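PDB 3LUF: Two-component system response regulator/GGDEF domain protein from Aeromonas salmonicida, which probably makes the second messenger cyclic di-GMP from two GTP through a GGDEF domain, under control of the paired receiver domains that form this fragment. Local coordinates for residues M19-L30 against R106-H117. Residues are numbered along the deposited sequence; the frame is centred on the assembly and turned at random.
Unlike the reference sequence in segment 19-30: Met19 (reference Thr).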
loop_
_atom_site.group_PDB
_atom_site.type_symbol
_atom_site.label_atom_id
_atom_site.label_comp_id
_atom_site.label_asym_id
_atom_site.label_seq_id
_atom_site.Cartn_x
_atom_site.Cartn_y
_atom_site.Cartn_z
HETATM N N MSE B 19 -9.899 27.317 3.513
HETATM C CA MSE B 19 -9.424 26.178 2.675
HETATM C C MSE B 19 -9.867 24.831 3.224
HETATM O O MSE B 19 -10.309 23.939 2.467
HETATM C CB MSE B 19 -7.901 26.160 2.573
HETATM C CG MSE B 19 -7.365 27.198 1.662
HETATM SE SE MSE B 19 -5.382 27.191 1.806
HETATM C CE MSE B 19 -5.258 28.297 0.247
ATOM N N LEU B 20 -9.751 24.683 4.548
ATOM C CA LEU B 20 -10.135 23.442 5.213
ATOM C C LEU B 20 -11.637 23.213 5.117
ATOM O O LEU B 20 -12.076 22.109 4.817
ATOM C CB LEU B 20 -9.723 23.476 6.667
ATOM C CG LEU B 20 -8.269 23.201 6.959
ATOM C CD1 LEU B 20 -7.975 23.455 8.428
ATOM C CD2 LEU B 20 -7.863 21.745 6.528
ATOM N N ILE B 21 -12.416 24.253 5.376
ATOM C CA ILE B 21 -13.881 24.133 5.281
ATOM C C ILE B 21 -14.281 23.707 3.881
ATOM O O ILE B 21 -14.991 22.722 3.727
ATOM C CB ILE B 21 -14.600 25.425 5.662
ATOM C CG1 ILE B 21 -14.392 25.714 7.163
ATOM C CG2 ILE B 21 -16.093 25.338 5.274
ATOM C CD1 ILE B 21 -14.758 27.159 7.562
ATOM N N GLN B 22 -13.793 24.424 2.867
ATOM C CA GLN B 22 -14.156 24.148 1.471
ATOM C C GLN B 22 -13.804 22.717 1.058
ATOM O O GLN B 22 -14.624 22.014 0.468
ATOM C CB GLN B 22 -13.466 25.148 0.547
ATOM C CG GLN B 22 -13.770 25.002 -0.953
ATOM C CD GLN B 22 -12.954 25.995 -1.773
ATOM O OE1 GLN B 22 -11.835 26.352 -1.383
ATOM N NE2 GLN B 22 -13.504 26.457 -2.901
ATOM N N ALA B 23 -12.586 22.290 1.386
ATOM C CA ALA B 23 -12.112 20.960 1.005
ATOM C C ALA B 23 -12.852 19.848 1.757
ATOM O O ALA B 23 -13.260 18.844 1.149
ATOM C CB ALA B 23 -10.634 20.839 1.197
ATOM N N ILE B 24 -13.045 20.023 3.066
ATOM C CA ILE B 24 -13.684 18.974 3.860
ATOM C C ILE B 24 -15.190 18.862 3.484
ATOM O O ILE B 24 -15.744 17.738 3.375
ATOM C CB ILE B 24 -13.443 19.219 5.364
ATOM C CG1 ILE B 24 -11.969 18.996 5.674
ATOM C CG2 ILE B 24 -14.302 18.273 6.217
ATOM C CD1 ILE B 24 -11.537 19.500 7.054
ATOM N N ALA B 25 -15.813 20.012 3.219
ATOM C CA ALA B 25 -17.215 20.073 2.823
ATOM C C ALA B 25 -17.421 19.413 1.458
ATOM O O ALA B 25 -18.459 18.789 1.229
ATOM C CB ALA B 25 -17.717 21.523 2.772
ATOM N N GLN B 26 -16.441 19.552 0.568
ATOM C CA GLN B 26 -16.631 19.075 -0.794
ATOM C C GLN B 26 -16.272 17.605 -0.922
ATOM O O GLN B 26 -16.888 16.884 -1.695
ATOM C CB GLN B 26 -15.842 19.953 -1.756
ATOM C CG GLN B 26 -15.731 19.470 -3.190
ATOM C CD GLN B 26 -14.660 20.279 -3.887
ATOM O OE1 GLN B 26 -14.898 21.413 -4.285
ATOM N NE2 GLN B 26 -13.466 19.729 -3.979
ATOM N N GLN B 27 -15.316 17.153 -0.130
ATOM C CA GLN B 27 -14.744 15.840 -0.299
ATOM C C GLN B 27 -15.129 14.829 0.766
ATOM O O GLN B 27 -14.836 13.651 0.620
ATOM C CB GLN B 27 -13.210 15.957 -0.401
ATOM C CG GLN B 27 -12.770 16.832 -1.555
ATOM C CD GLN B 27 -11.264 17.000 -1.610
ATOM O OE1 GLN B 27 -10.512 16.018 -1.590
ATOM N NE2 GLN B 27 -10.820 18.245 -1.687
ATOM N N THR B 28 -15.778 15.274 1.844
ATOM C CA THR B 28 -16.285 14.356 2.867
ATOM C C THR B 28 -17.769 14.575 3.160
ATOM O O THR B 28 -18.365 15.566 2.701
ATOM C CB THR B 28 -15.528 14.482 4.206
ATOM O OG1 THR B 28 -16.068 15.556 4.985
ATOM C CG2 THR B 28 -14.017 14.693 3.965
ATOM N N GLY B 29 -18.327 13.650 3.936
ATOM C CA GLY B 29 -19.703 13.758 4.433
ATOM C C GLY B 29 -19.841 14.353 5.822
ATOM O O GLY B 29 -20.905 14.264 6.444
ATOM N N LEU B 30 -18.780 14.985 6.319
ATOM C CA LEU B 30 -18.772 15.529 7.683
ATOM C C LEU B 30 -19.412 16.918 7.819
ATOM O O LEU B 30 -19.178 17.794 6.985
ATOM C CB LEU B 30 -17.326 15.597 8.195
ATOM C CG LEU B 30 -16.639 14.237 8.330
ATOM C CD1 LEU B 30 -15.133 14.447 8.517
ATOM C CD2 LEU B 30 -17.226 13.496 9.468
ATOM N N ARG B 106 -1.327 24.644 0.359
ATOM C CA ARG B 106 -2.656 24.132 0.100
ATOM C C ARG B 106 -2.626 22.603 -0.056
ATOM O O ARG B 106 -3.474 21.883 0.506
ATOM C CB ARG B 106 -3.270 24.805 -1.132
ATOM C CG ARG B 106 -4.619 24.202 -1.545
ATOM C CD ARG B 106 -5.682 24.167 -0.406
ATOM N NE ARG B 106 -6.884 23.455 -0.864
ATOM C CZ ARG B 106 -7.069 22.133 -0.823
ATOM N NH1 ARG B 106 -6.152 21.311 -0.302
ATOM N NH2 ARG B 106 -8.199 21.624 -1.300
ATOM N N HIS B 107 -1.614 22.098 -0.765
ATOM C CA HIS B 107 -1.494 20.653 -0.986
ATOM C C HIS B 107 -1.134 19.855 0.285
ATOM O O HIS B 107 -1.497 18.693 0.414
ATOM C CB HIS B 107 -0.523 20.330 -2.160
ATOM C CG HIS B 107 0.927 20.496 -1.803
ATOM N ND1 HIS B 107 1.645 21.629 -2.135
ATOM C CD2 HIS B 107 1.785 19.692 -1.126
ATOM C CE1 HIS B 107 2.893 21.495 -1.714
ATOM N NE2 HIS B 107 2.997 20.341 -1.075
ATOM N N SER B 108 -0.444 20.474 1.239
ATOM C CA SER B 108 -0.192 19.760 2.484
ATOM C C SER B 108 -1.489 19.680 3.321
ATOM O O SER B 108 -1.751 18.672 3.974
ATOM C CB SER B 108 1.007 20.320 3.237
ATOM O OG SER B 108 0.731 21.569 3.820
ATOM N N LEU B 109 -2.303 20.727 3.269
ATOM C CA LEU B 109 -3.618 20.706 3.953
ATOM C C LEU B 109 -4.496 19.592 3.475
ATOM O O LEU B 109 -5.307 19.075 4.232
ATOM C CB LEU B 109 -4.372 22.031 3.730
ATOM C CG LEU B 109 -4.011 23.188 4.598
ATOM C CD1 LEU B 109 -4.910 24.371 4.093
ATOM C CD2 LEU B 109 -4.197 22.898 6.133
ATOM N N GLN B 110 -4.344 19.213 2.207
ATOM C CA GLN B 110 -5.137 18.153 1.647
ATOM C C GLN B 110 -5.012 16.861 2.473
ATOM O O GLN B 110 -5.947 16.083 2.528
ATOM C CB GLN B 110 -4.742 17.912 0.184
ATOM C CG GLN B 110 -5.652 16.993 -0.567
ATOM C CD GLN B 110 -7.075 17.509 -0.674
ATOM O OE1 GLN B 110 -7.336 18.718 -0.603
ATOM N NE2 GLN B 110 -7.997 16.599 -0.853
ATOM N N TYR B 111 -3.860 16.635 3.108
ATOM C CA TYR B 111 -3.705 15.474 3.997
ATOM C C TYR B 111 -4.843 15.387 5.053
ATOM O O TYR B 111 -5.350 14.296 5.363
ATOM C CB TYR B 111 -2.331 15.490 4.687
ATOM C CG TYR B 111 -2.069 14.326 5.606
ATOM C CD1 TYR B 111 -1.538 13.115 5.118
ATOM C CD2 TYR B 111 -2.344 14.423 6.966
ATOM C CE1 TYR B 111 -1.294 12.018 5.998
ATOM C CE2 TYR B 111 -2.111 13.363 7.826
ATOM C CZ TYR B 111 -1.598 12.171 7.342
ATOM O OH TYR B 111 -1.383 11.162 8.240
ATOM N N ALA B 112 -5.219 16.531 5.602
ATOM C CA ALA B 112 -6.254 16.569 6.655
ATOM C C ALA B 112 -7.607 16.038 6.121
ATOM O O ALA B 112 -8.396 15.397 6.839
ATOM C CB ALA B 112 -6.370 18.006 7.178
ATOM N N VAL B 113 -7.858 16.265 4.839
ATOM C CA VAL B 113 -9.135 15.889 4.224
ATOM C C VAL B 113 -9.277 14.367 4.137
ATOM O O VAL B 113 -10.264 13.778 4.603
ATOM C CB VAL B 113 -9.293 16.527 2.807
ATOM C CG1 VAL B 113 -10.622 16.137 2.196
ATOM C CG2 VAL B 113 -9.162 18.046 2.876
ATOM N N GLY B 114 -8.264 13.708 3.584
ATOM C CA GLY B 114 -8.245 12.255 3.545
ATOM C C GLY B 114 -8.255 11.662 4.926
ATOM O O GLY B 114 -8.904 10.662 5.149
ATOM N N LEU B 115 -7.568 12.308 5.865
ATOM C CA LEU B 115 -7.495 11.801 7.231
ATOM C C LEU B 115 -8.865 11.817 7.892
ATOM O O LEU B 115 -9.283 10.805 8.465
ATOM C CB LEU B 115 -6.562 12.661 8.060
ATOM C CG LEU B 115 -6.416 12.305 9.538
ATOM C CD1 LEU B 115 -6.021 10.869 9.770
ATOM C CD2 LEU B 115 -5.394 13.241 10.195
ATOM N N VAL B 116 -9.559 12.943 7.827
ATOM C CA VAL B 116 -10.834 13.034 8.595
ATOM C C VAL B 116 -11.911 12.134 7.994
ATOM O O VAL B 116 -12.777 11.610 8.710
ATOM C CB VAL B 116 -11.354 14.492 8.793
ATOM C CG1 VAL B 116 -10.292 15.290 9.617
ATOM C CG2 VAL B 116 -11.704 15.167 7.446
ATOM N N HIS B 117 -11.845 11.960 6.681
ATOM C CA HIS B 117 -12.738 11.030 5.993
ATOM C C HIS B 117 -12.464 9.599 6.482
ATOM O O HIS B 117 -13.379 8.850 6.824
ATOM C CB HIS B 117 -12.562 11.216 4.483
ATOM C CG HIS B 117 -13.347 10.261 3.634
ATOM N ND1 HIS B 117 -14.715 10.351 3.462
ATOM C CD2 HIS B 117 -12.934 9.252 2.839
ATOM C CE1 HIS B 117 -15.110 9.421 2.613
ATOM N NE2 HIS B 117 -14.049 8.738 2.223
HETATM O O HOH W 1 -10.065 24.250 -0.307
#
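Helix 19-27, carrying Ile24, and helix 106-117, carrying Val113, run in the same general direction at 41° with axes 9.4 Å apart, and the two residues' CA atoms approach to 5.5 Å. They belong to the first and last helices of the first CheY-like receiver domain, packed side by side on one face of its parallel sheet. Val113 meets the other helix with both branches: CG2 lies 3.6 Å from Ala23 CB, beside Ile24 CG1, while CG1, set anti to the backbone N (chi1 -179°), lies against Gln27 CB at 3.7 Å. Nearer the strands, Leu20 CD2 touches Leu109 CD2 and Ala112 CB, the two leucines crossing at about a right angle; Ile24 and Val116 continue inward onto Leu53 of the central strand. Beyond the helix end, Leu30 CD1 reaches Val116 CG2 at 3.7 Å. Polar groups line the outer side. Gln110 NE2 donates to Gln27 OE1 at 2.7 Å, a bent bond (134° at the hydrogen) although the two amides are nearly coplanar. A bend at chi2 brings Gln110 OE1 to Arg106; with OE1 gripped end-on by NH1 and NH2 and NE2 bonded to Gln27, the rotation of the Gln110 amide is set. The arginine's CD packs 3.8 Å from selenomethionine Met19 SE. A water donates to Met19 O and Gln22 OE1 and accepts a weak bond from Arg106 NE at 3.3 Å.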